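Long-range contacts in D-mandelate dehydrogenase (Rhodotorula graminis, PDB 2W2K), which probably catalyses the NAD(P)H-dependent interconversion of 2-keto acids and D-2-hydroxy acids such as D-mandelate: residues G172-E177 and S225-Y230; V191-A196 and D212-L217; L122-S127 and T300-I305. One frame throughout, in Å; residues are numbered along the deposited sequence.

Interaction 1 of 3, residues G172-E177 and S225-Y230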
loop_
_atom_site.group_PDB
_atom_site.type_symbol
_atom_site.label_atom_id
_atom_site.label_comp_id
_atom_site.label_asym_id
_atom_site.label_seq_id
_atom_site.Cartn_x
_atom_site.Cartn_y
_atom_site.Cartn_z
ATOM N N GLY B 172 -5.109 15.999 -12.727
ATOM C CA GLY B 172 -6.415 16.392 -12.207
ATOM C C GLY B 172 -6.594 16.080 -10.725
ATOM O O GLY B 172 -5.612 15.761 -10.028
ATOM N N ALA B 173 -7.842 16.144 -10.242
ATOM C CA ALA B 173 -8.082 16.074 -8.785
ATOM C C ALA B 173 -7.541 14.796 -8.106
ATOM O O ALA B 173 -6.875 14.869 -7.056
ATOM C CB ALA B 173 -9.562 16.286 -8.477
ATOM N N ILE B 174 -7.809 13.633 -8.714
ATOM C CA ILE B 174 -7.361 12.351 -8.129
ATOM C C ILE B 174 -5.837 12.291 -8.134
ATOM O O ILE B 174 -5.240 11.920 -7.119
ATOM C CB ILE B 174 -8.001 11.099 -8.838
ATOM C CG1 ILE B 174 -9.502 10.993 -8.497
ATOM C CG2 ILE B 174 -7.293 9.791 -8.440
ATOM C CD1 ILE B 174 -10.287 10.024 -9.373
ATOM N N GLN B 175 -5.210 12.634 -9.271
ATOM C CA GLN B 175 -3.725 12.599 -9.365
ATOM C C GLN B 175 -3.002 13.563 -8.398
ATOM O O GLN B 175 -1.924 13.230 -7.870
ATOM C CB GLN B 175 -3.251 12.830 -10.815
ATOM C CG GLN B 175 -1.743 12.478 -11.061
ATOM C CD GLN B 175 -1.527 11.010 -11.509
ATOM O OE1 GLN B 175 -1.323 10.113 -10.672
ATOM N NE2 GLN B 175 -1.567 10.771 -12.826
ATOM N N LYS B 176 -3.588 14.747 -8.151
ATOM C CA LYS B 176 -3.037 15.672 -7.154
ATOM C C LYS B 176 -2.936 15.016 -5.777
ATOM O O LYS B 176 -1.957 15.262 -5.039
ATOM C CB LYS B 176 -3.821 17.008 -7.098
ATOM C CG LYS B 176 -3.641 17.885 -8.358
ATOM C CD LYS B 176 -4.542 19.149 -8.234
ATOM C CE LYS B 176 -4.379 20.101 -9.420
ATOM N NZ LYS B 176 -5.231 21.329 -9.197
ATOM N N GLU B 177 -3.903 14.146 -5.453
ATOM C CA GLU B 177 -3.872 13.406 -4.165
ATOM C C GLU B 177 -2.899 12.218 -4.209
ATOM O O GLU B 177 -2.188 11.979 -3.228
ATOM C CB GLU B 177 -5.281 12.934 -3.755
ATOM C CG GLU B 177 -6.129 14.029 -3.061
ATOM C CD GLU B 177 -5.564 14.412 -1.687
ATOM O OE1 GLU B 177 -5.765 13.635 -0.723
ATOM O OE2 GLU B 177 -4.930 15.497 -1.568
ATOM N N SER B 225 2.070 6.752 -13.476
ATOM C CA SER B 225 0.688 6.662 -12.937
ATOM C C SER B 225 -0.309 7.233 -13.946
ATOM O O SER B 225 -0.267 8.445 -14.254
ATOM C CB SER B 225 0.538 7.398 -11.588
ATOM O OG SER B 225 -0.822 7.431 -11.130
ATOM N N VAL B 226 -1.190 6.366 -14.461
ATOM C CA VAL B 226 -2.238 6.777 -15.451
ATOM C C VAL B 226 -3.530 7.231 -14.742
ATOM O O VAL B 226 -4.199 6.425 -14.086
ATOM C CB VAL B 226 -2.538 5.629 -16.498
ATOM C CG1 VAL B 226 -3.570 6.084 -17.575
ATOM C CG2 VAL B 226 -1.221 5.123 -17.182
ATOM N N SER B 227 -3.902 8.509 -14.911
ATOM C CA SER B 227 -5.152 9.075 -14.342
ATOM C C SER B 227 -5.681 10.221 -15.233
ATOM O O SER B 227 -5.392 11.403 -14.981
ATOM C CB SER B 227 -4.927 9.566 -12.894
ATOM O OG SER B 227 -6.162 9.947 -12.269
ATOM N N VAL B 228 -6.458 9.854 -16.261
ATOM C CA VAL B 228 -7.040 10.794 -17.233
ATOM C C VAL B 228 -8.476 10.342 -17.553
ATOM O O VAL B 228 -8.805 9.152 -17.395
ATOM C CB VAL B 228 -6.244 10.849 -18.592
ATOM C CG1 VAL B 228 -4.899 11.558 -18.440
ATOM C CG2 VAL B 228 -6.068 9.451 -19.206
ATOM N N PRO B 229 -9.323 11.272 -18.037
ATOM C CA PRO B 229 -10.679 10.889 -18.489
ATOM C C PRO B 229 -10.618 9.988 -19.725
ATOM O O PRO B 229 -9.788 10.238 -20.617
ATOM C CB PRO B 229 -11.326 12.241 -18.867
ATOM C CG PRO B 229 -10.471 13.294 -18.245
ATOM C CD PRO B 229 -9.079 12.723 -18.175
ATOM N N TYR B 230 -11.479 8.959 -19.783
ATOM C CA TYR B 230 -11.546 8.047 -20.946
ATOM C C TYR B 230 -12.522 8.591 -22.013
ATOM O O TYR B 230 -13.695 8.878 -21.717
ATOM C CB TYR B 230 -11.936 6.606 -20.526
ATOM C CG TYR B 230 -12.032 5.627 -21.686
ATOM C CD1 TYR B 230 -11.007 5.507 -22.607
ATOM C CD2 TYR B 230 -13.149 4.809 -21.849
ATOM C CE1 TYR B 230 -11.099 4.613 -23.712
ATOM C CE2 TYR B 230 -13.252 3.905 -22.937
ATOM C CZ TYR B 230 -12.223 3.808 -23.860
ATOM O OH TYR B 230 -12.333 2.919 -24.933
HETATM O O HOH W 1 -6.261 13.935 -14.843
HETATM O O HOH W 2 -6.718 12.802 -11.902
#

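Interaction 2 of 3, residues V191-A196 and D212-L217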
loop_
_atom_site.group_PDB
_atom_site.type_symbol
_atom_site.label_atom_id
_atom_site.label_comp_id
_atom_site.label_asym_id
_atom_site.label_seq_id
_atom_site.Cartn_x
_atom_site.Cartn_y
_atom_site.Cartn_z
ATOM N N VAL B 191 7.343 14.339 -11.918
ATOM C CA VAL B 191 7.342 14.917 -13.301
ATOM C C VAL B 191 5.959 14.644 -13.899
ATOM O O VAL B 191 5.374 13.570 -13.632
ATOM C CB VAL B 191 8.473 14.324 -14.182
ATOM C CG1 VAL B 191 8.477 14.944 -15.598
ATOM C CG2 VAL B 191 9.844 14.572 -13.512
ATOM N N TYR B 192 5.403 15.601 -14.655
ATOM C CA TYR B 192 4.039 15.407 -15.224
ATOM C C TYR B 192 3.806 15.873 -16.663
ATOM O O TYR B 192 4.464 16.813 -17.140
ATOM C CB TYR B 192 2.955 16.027 -14.309
ATOM C CG TYR B 192 2.767 17.557 -14.412
ATOM C CD1 TYR B 192 1.688 18.099 -15.138
ATOM C CD2 TYR B 192 3.627 18.446 -13.752
ATOM C CE1 TYR B 192 1.484 19.486 -15.235
ATOM C CE2 TYR B 192 3.440 19.862 -13.859
ATOM C CZ TYR B 192 2.357 20.364 -14.596
ATOM O OH TYR B 192 2.122 21.737 -14.708
ATOM N N TYR B 193 2.853 15.208 -17.321
ATOM C CA TYR B 193 2.225 15.699 -18.565
ATOM C C TYR B 193 0.729 15.975 -18.307
ATOM O O TYR B 193 0.030 15.127 -17.723
ATOM C CB TYR B 193 2.395 14.716 -19.756
ATOM C CG TYR B 193 1.496 15.122 -20.915
ATOM C CD1 TYR B 193 1.938 16.007 -21.884
ATOM C CD2 TYR B 193 0.163 14.709 -20.957
ATOM C CE1 TYR B 193 1.076 16.466 -22.902
ATOM C CE2 TYR B 193 -0.700 15.148 -21.964
ATOM C CZ TYR B 193 -0.240 16.011 -22.936
ATOM O OH TYR B 193 -1.121 16.453 -23.918
ATOM N N ASP B 194 0.249 17.158 -18.728
ATOM C CA ASP B 194 -1.209 17.410 -18.833
ATOM C C ASP B 194 -1.552 18.435 -19.907
ATOM O O ASP B 194 -0.706 19.247 -20.312
ATOM C CB ASP B 194 -1.836 17.838 -17.505
ATOM C CG ASP B 194 -3.289 17.303 -17.346
ATOM O OD1 ASP B 194 -3.856 16.702 -18.308
ATOM O OD2 ASP B 194 -3.842 17.436 -16.244
ATOM N N VAL B 195 -2.802 18.399 -20.358
ATOM C CA VAL B 195 -3.279 19.339 -21.382
ATOM C C VAL B 195 -3.238 20.811 -20.903
ATOM O O VAL B 195 -3.150 21.726 -21.718
ATOM C CB VAL B 195 -4.685 18.930 -21.905
ATOM C CG1 VAL B 195 -4.615 17.580 -22.587
ATOM C CG2 VAL B 195 -5.709 18.884 -20.767
ATOM N N ALA B 196 -3.296 21.041 -19.593
ATOM C CA ALA B 196 -3.224 22.394 -19.041
ATOM C C ALA B 196 -2.159 22.460 -17.946
ATOM O O ALA B 196 -1.918 21.451 -17.276
ATOM C CB ALA B 196 -4.596 22.813 -18.499
ATOM N N ASP B 212 6.629 18.479 -22.094
ATOM C CA ASP B 212 5.731 18.820 -23.224
ATOM C C ASP B 212 5.042 17.649 -23.928
ATOM O O ASP B 212 3.983 17.840 -24.557
ATOM C CB ASP B 212 6.472 19.658 -24.284
ATOM C CG ASP B 212 7.074 20.944 -23.707
ATOM O OD1 ASP B 212 6.398 21.631 -22.903
ATOM O OD2 ASP B 212 8.231 21.251 -24.055
ATOM N N SER B 213 5.622 16.451 -23.832
ATOM C CA SER B 213 5.095 15.278 -24.555
ATOM C C SER B 213 5.053 13.978 -23.720
ATOM O O SER B 213 5.760 13.848 -22.705
ATOM C CB SER B 213 5.923 15.038 -25.817
ATOM O OG SER B 213 7.167 14.416 -25.505
ATOM N N LEU B 214 4.254 13.016 -24.170
ATOM C CA LEU B 214 4.153 11.701 -23.494
ATOM C C LEU B 214 5.437 10.854 -23.590
ATOM O O LEU B 214 5.765 10.120 -22.647
ATOM C CB LEU B 214 2.966 10.896 -24.046
ATOM C CG LEU B 214 1.567 11.427 -23.719
ATOM C CD1 LEU B 214 0.545 10.885 -24.697
ATOM C CD2 LEU B 214 1.192 11.083 -22.255
ATOM N N GLU B 215 6.146 10.923 -24.721
ATOM C CA GLU B 215 7.468 10.257 -24.818
ATOM C C GLU B 215 8.537 10.833 -23.858
ATOM O O GLU B 215 9.323 10.072 -23.276
ATOM C CB GLU B 215 7.949 10.120 -26.280
ATOM C CG GLU B 215 7.289 8.873 -26.975
ATOM C CD GLU B 215 7.678 8.684 -28.451
ATOM O OE1 GLU B 215 8.866 8.438 -28.738
ATOM O OE2 GLU B 215 6.783 8.770 -29.322
ATOM N N GLU B 216 8.545 12.154 -23.669
ATOM C CA GLU B 216 9.380 12.809 -22.646
ATOM C C GLU B 216 9.047 12.326 -21.217
ATOM O O GLU B 216 9.943 11.992 -20.419
ATOM C CB GLU B 216 9.234 14.337 -22.750
ATOM C CG GLU B 216 9.894 14.903 -24.021
ATOM C CD GLU B 216 9.600 16.379 -24.265
ATOM O OE1 GLU B 216 8.882 17.031 -23.458
ATOM O OE2 GLU B 216 10.128 16.900 -25.284
ATOM N N LEU B 217 7.756 12.262 -20.913
ATOM C CA LEU B 217 7.293 11.732 -19.612
ATOM C C LEU B 217 7.735 10.287 -19.408
ATOM O O LEU B 217 8.329 9.970 -18.372
ATOM C CB LEU B 217 5.755 11.885 -19.485
ATOM C CG LEU B 217 5.005 11.658 -18.148
ATOM C CD1 LEU B 217 4.877 10.158 -17.793
ATOM C CD2 LEU B 217 5.561 12.504 -16.959
#

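Interaction 3 of 3, residues L122-S127 and T300-I305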
loop_
_atom_site.group_PDB
_atom_site.type_symbol
_atom_site.label_atom_id
_atom_site.label_comp_id
_atom_site.label_asym_id
_atom_site.label_seq_id
_atom_site.Cartn_x
_atom_site.Cartn_y
_atom_site.Cartn_z
ATOM N N LEU B 122 -1.961 4.357 -4.634
ATOM C CA LEU B 122 -0.785 4.280 -3.738
ATOM C C LEU B 122 -0.450 2.821 -3.363
ATOM O O LEU B 122 0.735 2.443 -3.328
ATOM C CB LEU B 122 -0.949 5.145 -2.460
ATOM C CG LEU B 122 0.388 5.498 -1.743
ATOM C CD1 LEU B 122 1.166 6.588 -2.519
ATOM C CD2 LEU B 122 0.120 5.945 -0.297
ATOM N N TYR B 123 -1.484 2.009 -3.099
ATOM C CA TYR B 123 -1.323 0.553 -2.886
ATOM C C TYR B 123 -0.627 -0.149 -4.085
ATOM O O TYR B 123 0.324 -0.944 -3.898
ATOM C CB TYR B 123 -2.709 -0.084 -2.591
ATOM C CG TYR B 123 -2.767 -1.613 -2.632
ATOM C CD1 TYR B 123 -2.525 -2.373 -1.478
ATOM C CD2 TYR B 123 -3.105 -2.297 -3.815
ATOM C CE1 TYR B 123 -2.599 -3.786 -1.507
ATOM C CE2 TYR B 123 -3.159 -3.721 -3.856
ATOM C CZ TYR B 123 -2.911 -4.447 -2.702
ATOM O OH TYR B 123 -2.989 -5.845 -2.723
ATOM N N LEU B 124 -1.095 0.131 -5.303
ATOM C CA LEU B 124 -0.473 -0.464 -6.516
ATOM C C LEU B 124 0.993 0.008 -6.711
ATOM O O LEU B 124 1.853 -0.790 -7.125
ATOM C CB LEU B 124 -1.299 -0.151 -7.763
ATOM C CG LEU B 124 -2.769 -0.648 -7.827
ATOM C CD1 LEU B 124 -3.424 -0.117 -9.095
ATOM C CD2 LEU B 124 -2.808 -2.206 -7.769
ATOM N N ILE B 125 1.273 1.278 -6.405
ATOM C CA ILE B 125 2.670 1.834 -6.454
ATOM C C ILE B 125 3.609 1.099 -5.480
ATOM O O ILE B 125 4.726 0.672 -5.855
ATOM C CB ILE B 125 2.708 3.397 -6.213
ATOM C CG1 ILE B 125 2.053 4.132 -7.391
ATOM C CG2 ILE B 125 4.169 3.901 -6.054
ATOM C CD1 ILE B 125 1.748 5.677 -7.123
ATOM N N LEU B 126 3.152 0.931 -4.232
ATOM C CA LEU B 126 3.893 0.116 -3.264
ATOM C C LEU B 126 4.073 -1.330 -3.777
ATOM O O LEU B 126 5.188 -1.858 -3.740
ATOM C CB LEU B 126 3.225 0.160 -1.870
ATOM C CG LEU B 126 3.355 1.486 -1.087
ATOM C CD1 LEU B 126 2.236 1.670 -0.022
ATOM C CD2 LEU B 126 4.740 1.648 -0.441
ATOM N N SER B 127 2.999 -1.952 -4.278
ATOM C CA SER B 127 3.092 -3.326 -4.821
ATOM C C SER B 127 4.155 -3.522 -5.930
ATOM O O SER B 127 4.925 -4.494 -5.887
ATOM C CB SER B 127 1.707 -3.846 -5.285
ATOM O OG SER B 127 1.776 -5.230 -5.606
ATOM N N THR B 300 0.246 -7.116 -10.678
ATOM C CA THR B 300 -0.759 -6.940 -9.620
ATOM C C THR B 300 -2.117 -6.639 -10.287
ATOM O O THR B 300 -2.236 -5.709 -11.108
ATOM C CB THR B 300 -0.366 -5.778 -8.614
ATOM O OG1 THR B 300 0.934 -6.009 -8.034
ATOM C CG2 THR B 300 -1.427 -5.608 -7.502
ATOM N N LEU B 301 -3.131 -7.443 -9.952
ATOM C CA LEU B 301 -4.464 -7.347 -10.585
ATOM C C LEU B 301 -5.605 -7.285 -9.549
ATOM O O LEU B 301 -5.727 -8.175 -8.703
ATOM C CB LEU B 301 -4.690 -8.532 -11.558
ATOM C CG LEU B 301 -3.642 -8.691 -12.690
ATOM C CD1 LEU B 301 -3.508 -10.147 -13.179
ATOM C CD2 LEU B 301 -3.914 -7.722 -13.827
ATOM N N THR B 302 -6.431 -6.236 -9.608
ATOM C CA THR B 302 -7.592 -6.070 -8.681
ATOM C C THR B 302 -8.949 -5.926 -9.449
ATOM O O THR B 302 -8.964 -5.579 -10.643
ATOM C CB THR B 302 -7.355 -4.918 -7.635
ATOM O OG1 THR B 302 -6.953 -3.700 -8.303
ATOM C CG2 THR B 302 -6.255 -5.309 -6.635
ATOM N N THR B 303 -10.073 -6.213 -8.780
ATOM C CA THR B 303 -11.417 -6.184 -9.404
ATOM C C THR B 303 -12.112 -4.783 -9.466
ATOM O O THR B 303 -13.251 -4.627 -8.978
ATOM C CB THR B 303 -12.404 -7.227 -8.721
ATOM O OG1 THR B 303 -12.620 -6.871 -7.343
ATOM C CG2 THR B 303 -11.839 -8.649 -8.790
ATOM N N HIS B 304 -11.450 -3.793 -10.088
ATOM C CA HIS B 304 -11.994 -2.408 -10.210
ATOM C C HIS B 304 -12.527 -1.882 -8.851
ATOM O O HIS B 304 -13.669 -1.382 -8.745
ATOM C CB HIS B 304 -13.053 -2.321 -11.345
ATOM C CG HIS B 304 -13.231 -0.947 -11.942
ATOM N ND1 HIS B 304 -12.926 0.224 -11.275
ATOM C CD2 HIS B 304 -13.729 -0.567 -13.146
ATOM C CE1 HIS B 304 -13.198 1.263 -12.053
ATOM N NE2 HIS B 304 -13.697 0.809 -13.189
ATOM N N ILE B 305 -11.693 -2.002 -7.814
ATOM C CA ILE B 305 -12.060 -1.512 -6.474
ATOM C C ILE B 305 -11.657 -0.054 -6.155
ATOM O O ILE B 305 -11.904 0.412 -5.046
ATOM C CB ILE B 305 -11.651 -2.492 -5.293
ATOM C CG1 ILE B 305 -10.135 -2.798 -5.290
ATOM C CG2 ILE B 305 -12.525 -3.782 -5.316
ATOM C CD1 ILE B 305 -9.636 -3.470 -3.989
#

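Interaction 1 of 3, residues G172-E177 and S225-Y230
The carboxamide of Gln175 reaches from the first turn of its helix to Ser225 and grips that residue at two points. Gln175 OE1 takes the hydroxyl proton of Ser225 OG at 2.8 Å, a bond lying in the carbonyl plane on a lone pair. Gln175 NE2 donates to Ser225 O at 3.0 Å but comes in 52° above that carbonyl's plane, so the amide meets the strand end aslant. The side chain gets there by leaving with CG anti to the backbone N (chi1 -166°) and then bending at chi2. A bond from NE2 to Gly170 O fixes which way round the amide sits, and Ser227 CB packs against Gln175 NE2 at 3.6 Å. Gly170 and the N-cap Gly172 belong to the glycine-rich turn between strand 165-169 and helix 173-185 of a Rossmann fold; Ala173 and Ile174, starting that helix, and Val228, beyond strand 223-226, belong to the NAD(+) site, although this chain carries none. Beyond the amide, water does the joining. One molecule accepts from Gly172 N and donates to Ser227 O at 2.7 Å; a second accepts from Gln175 N and hydrogen-bonds Ser227 OG, which lies 4.0 Å from Ile174 CG2.

Interaction 2 of 3, residues V191-A196 and D212-L217
Tyr193 and Leu217 join strand 189-193 of the Rossmann sheet to the start of helix 214-220, the helix that packs on one face of this dinucleotide-binding fold. Leu217 supplies the wedge. With CG anti to its own backbone N (chi1 -169°), it pushes CD2 against the strand backbone, 3.5 Å from Val191 O and 3.7 Å from Tyr192 CA. The same methyl meets Val191 CG1 at 4.0 Å, the two side chains sliding past each other in opposite directions. Tyr193 CB packs on the branch point of the same leucine, 4.3 Å from Leu217 CG.

The Tyr193 ring stands up along the beginning of the helix. Its CE1 edge faces Asp212 O at 3.6 Å, with the oxygen in the ring plane, while Tyr193 CD2, across the ring, meets Leu214 CD2 at 4.0 Å, the two side chains crossing obliquely. The turn beside the ring is held in shape by a capping box: Glu216 N donates to Ser213 OG at 3.2 Å along a fairly straight path (163°), and Ser213 N returns a weak bond to Glu216 OE1. That same oxygen also accepts from Asp212 N. These bonds tie down the backbone whose carbonyl the tyrosine edge meets.

Just past the strand, Asp194 takes part in NAD(+) binding; its OD2 accepts from Leu171 N in the glycine-rich turn. Backbone bonds place strand 189-193 between strands 165-169 and 209-210, next to the sheet's outermost strand within the chain. Leu214 and Leu217 both also touch Val169 on strand 165-169, and Leu214 touches Phe242 of helix 240-245 as well.

Interaction 3 of 3, residues L122-S127 and T300-I305
Ser127 and Thr300 supply the polar part of this contact, a hydroxyl-to-hydroxyl hydrogen bond of 2.7 Å between Ser127 OG and Thr300 OG1 in which either could be the donor. The two meet tip to tip in a buried setting, each hydroxyl satisfied by the other. With OG anti to the backbone N (chi1 -171°), Ser127 extends its hydroxyl from the helix toward Thr300; on the strand, Thr300 places OG1 beside its backbone N and leaves CG2 directed at the helix. Both residues also touch Ser133 of helix 132-139.

This is where helix 114-130 lies against strand 299-301, the last strand of the Rossmann sheet within this chain, which pairs with strand 275-280 through backbone bonds from Thr300 to Ala278 and Leu280.

The apolar part is built on methyl groups. Leu124 CD2 comes across Thr300 CG2 at 3.7 Å, and the same leucine methyl lies more loosely, 4.4 Å, from Thr302 OG1. The Tyr123 ring adds a light touch, CE2 being 4.5 Å from Thr300 CG2 and equally far from Thr302 CG2. With an alanine in place of Thr300, the buried Ser127 hydroxyl would probably lose this partner, and a gap is likely to open beside Leu124 CD2 where the threonine methyl had packed.

Further polar bonds lead out of the contact. Thr302 OG1 bonds to Asp281 OD1, a residue of the NAD(+) site, and Ile305 N donates to that same oxygen. Tyr123 OH bonds to an acidic side chain of the neighbouring subunit, while its ring meets an aromatic side chain of that subunit with the planes nearly parallel, at about 10°.

How the interactions relate
All three contacts join a helix to a strand of the same seven-stranded parallel sheet. Interactions 1 and 3 are buried, whereas interaction 2 is only partly buried and lies toward the sheet's other end from interaction 3, their centres about 23 Å apart. Interactions 1 and 2 share neighbours along the chain: helix 173-185 leads into strand 189-193, and helix 214-220 into strand 223-226. They touch where Gly172 N packs against Asp194 OD2. Chemistry follows place: hydrogen bonds of a side-chain amide, with bridging waters, close to the nucleotide turn in interaction 1, mainly apolar packing in interaction 2, and a hydroxyl pair among methyls in interaction 3, which alone reaches the other subunit.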